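Local coordinates for protein ABC sugar (Ribose) transporter, periplasmic substrate-binding subunit (Rhodobacter sphaeroides, PDB 3L49) that probably binds a sugar in the periplasm as the substrate-binding subunit of an ABC transporter, at residues D18-A23 / I66-N71. Residues are numbered along the deposited sequence; the frame is centred on the assembly and turned at random.
Sequences DWDLKA and IEQLGN
Q68 reaches from the C-terminal end of strand 64-68 to the first turns of helix 18-33, where its NE2 donates a hydrogen bond to the backbone O of D20. At 3.2 Å between Q68 NE2 and D20 O, and 155° at the hydrogen, the bond is moderately straight; the acceptor lies almost in the amide plane, and the N-H meets a carbonyl lone pair. CG anti to the backbone N (chi1 172°) and an extended chain beyond it give Q68 this span. The amide also packs on a methyl group, A23 CB standing 3.6 Å from Q68 OE1. Beside this bond, one methyl of L69 serves two neighbours: L69 CD1 is 3.7 Å from W19 CZ3, obliquely placed against the indole, and 3.4 Å from D20 OD1.

Second-shell bonds set these groups. Q27, one turn beyond A23, donates from NE2 to both Q68 OE1 and A23 O, which is consistent with the Q68 amide being turned with NE2 toward D20 O. R45 forms a salt bridge with D20 OD2. A leucine in place of Q68 would probably leave D20 O without this donor and Q27 without one of its acceptors.

The segments thus join helix 18-33 to strand 64-68 in the N-terminal lobe of a periplasmic binding protein fold. With the D20 side chain about 4 Å from a bound unidentified ligand, the buried hydrogen bond from the Q68 amide probably helps hold the backbone at D20, while R45 probably offsets the negative charge of a carboxylate that lies directly beside the apolar contact of L69 with W19.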
loop_
_atom_site.group_PDB
_atom_site.type_symbol
_atom_site.label_atom_id
_atom_site.label_comp_id
_atom_site.label_asym_id
_atom_site.label_seq_id
_atom_site.Cartn_x
_atom_site.Cartn_y
_atom_site.Cartn_z
ATOM N N ASP A 18 -3.290 -6.939 7.016
ATOM C CA ASP A 18 -4.310 -7.644 6.228
ATOM C C ASP A 18 -4.072 -7.681 4.715
ATOM O O ASP A 18 -4.254 -8.689 4.087
ATOM C CB ASP A 18 -5.681 -7.037 6.509
ATOM C CG ASP A 18 -6.806 -7.855 5.968
ATOM O OD1 ASP A 18 -6.964 -9.001 6.408
ATOM O OD2 ASP A 18 -7.553 -7.362 5.116
ATOM N N TRP A 19 -3.712 -6.557 4.147
ATOM C CA TRP A 19 -3.504 -6.464 2.733
ATOM C C TRP A 19 -2.331 -7.352 2.362
ATOM O O TRP A 19 -2.415 -8.141 1.455
ATOM C CB TRP A 19 -3.271 -5.008 2.309
ATOM C CG TRP A 19 -3.287 -4.740 0.839
ATOM C CD1 TRP A 19 -4.292 -4.207 0.114
ATOM C CD2 TRP A 19 -2.230 -4.972 -0.077
ATOM N NE1 TRP A 19 -3.930 -4.093 -1.172
ATOM C CE2 TRP A 19 -2.662 -4.549 -1.320
ATOM C CE3 TRP A 19 -0.946 -5.472 0.042
ATOM C CZ2 TRP A 19 -1.887 -4.642 -2.414
ATOM C CZ3 TRP A 19 -0.189 -5.557 -1.034
ATOM C CH2 TRP A 19 -0.648 -5.151 -2.257
ATOM N N ASP A 20 -1.250 -7.227 3.107
ATOM C CA ASP A 20 -0.032 -7.990 2.851
ATOM C C ASP A 20 -0.266 -9.486 2.951
ATOM O O ASP A 20 0.209 -10.236 2.110
ATOM C CB ASP A 20 1.067 -7.580 3.831
ATOM C CG ASP A 20 1.650 -6.216 3.522
ATOM O OD1 ASP A 20 0.986 -5.413 2.834
ATOM O OD2 ASP A 20 2.775 -5.941 3.983
ATOM N N LEU A 21 -0.999 -9.904 3.984
ATOM C CA LEU A 21 -1.294 -11.311 4.201
ATOM C C LEU A 21 -2.145 -11.880 3.071
ATOM O O LEU A 21 -1.867 -12.978 2.586
ATOM C CB LEU A 21 -1.957 -11.540 5.564
ATOM C CG LEU A 21 -2.347 -12.996 5.873
ATOM C CD1 LEU A 21 -1.116 -13.880 5.991
ATOM C CD2 LEU A 21 -3.228 -13.110 7.121
ATOM N N LYS A 22 -3.157 -11.120 2.647
ATOM C CA LYS A 22 -4.003 -11.498 1.504
ATOM C C LYS A 22 -3.234 -11.678 0.189
ATOM O O LYS A 22 -3.486 -12.638 -0.536
ATOM C CB LYS A 22 -5.148 -10.497 1.305
ATOM C CG LYS A 22 -6.530 -10.978 1.746
ATOM C CD LYS A 22 -6.687 -11.063 3.261
ATOM C CE LYS A 22 -8.139 -10.864 3.687
ATOM N NZ LYS A 22 -8.600 -9.456 3.473
ATOM N N ALA A 23 -2.305 -10.766 -0.104
ATOM C CA ALA A 23 -1.521 -10.830 -1.335
ATOM C C ALA A 23 -0.554 -12.022 -1.334
ATOM O O ALA A 23 -0.405 -12.732 -2.339
ATOM C CB ALA A 23 -0.761 -9.526 -1.532
ATOM N N ILE A 66 9.031 -13.639 -7.233
ATOM C CA ILE A 66 8.072 -12.548 -7.030
ATOM C C ILE A 66 8.409 -11.756 -5.778
ATOM O O ILE A 66 8.464 -12.296 -4.681
ATOM C CB ILE A 66 6.598 -13.008 -6.948
ATOM C CG1 ILE A 66 6.263 -14.059 -8.014
ATOM C CG2 ILE A 66 5.686 -11.805 -7.115
ATOM C CD1 ILE A 66 4.829 -14.571 -7.930
ATOM N N GLU A 67 8.644 -10.465 -5.949
ATOM C CA GLU A 67 8.978 -9.609 -4.827
ATOM C C GLU A 67 7.735 -8.804 -4.428
ATOM O O GLU A 67 7.068 -8.233 -5.278
ATOM C CB GLU A 67 10.146 -8.695 -5.216
ATOM C CG GLU A 67 10.948 -8.124 -4.052
ATOM C CD GLU A 67 10.199 -7.054 -3.279
ATOM O OE1 GLU A 67 9.442 -6.280 -3.902
ATOM O OE2 GLU A 67 10.357 -7.006 -2.044
ATOM N N GLN A 68 7.443 -8.731 -3.134
ATOM C CA GLN A 68 6.290 -7.957 -2.663
ATOM C C GLN A 68 6.664 -6.845 -1.681
ATOM O O GLN A 68 7.201 -7.110 -0.610
ATOM C CB GLN A 68 5.256 -8.893 -2.047
ATOM C CG GLN A 68 4.101 -8.207 -1.364
ATOM C CD GLN A 68 3.061 -9.193 -0.892
ATOM O OE1 GLN A 68 2.771 -10.174 -1.573
ATOM N NE2 GLN A 68 2.492 -8.943 0.287
ATOM N N LEU A 69 6.375 -5.605 -2.076
ATOM C CA LEU A 69 6.562 -4.390 -1.253
ATOM C C LEU A 69 7.973 -4.163 -0.708
ATOM O O LEU A 69 8.930 -4.781 -1.161
ATOM C CB LEU A 69 5.514 -4.309 -0.135
ATOM C CG LEU A 69 4.110 -3.939 -0.614
ATOM C CD1 LEU A 69 3.063 -4.502 0.320
ATOM C CD2 LEU A 69 3.958 -2.418 -0.771
ATOM N N GLY A 70 8.097 -3.260 0.260
ATOM C CA GLY A 70 9.396 -2.941 0.830
ATOM C C GLY A 70 10.024 -1.699 0.236
ATOM O O GLY A 70 9.477 -1.092 -0.690
ATOM N N ASN A 71 11.181 -1.330 0.777
ATOM C CA ASN A 71 11.918 -0.152 0.334
ATOM C C ASN A 71 12.762 -0.450 -0.889
ATOM O O ASN A 71 13.611 -1.345 -0.860
ATOM C CB ASN A 71 12.799 0.379 1.462
ATOM C CG ASN A 71 12.065 1.335 2.384
ATOM O OD1 ASN A 71 12.648 2.312 2.843
ATOM N ND2 ASN A 71 10.788 1.067 2.658
#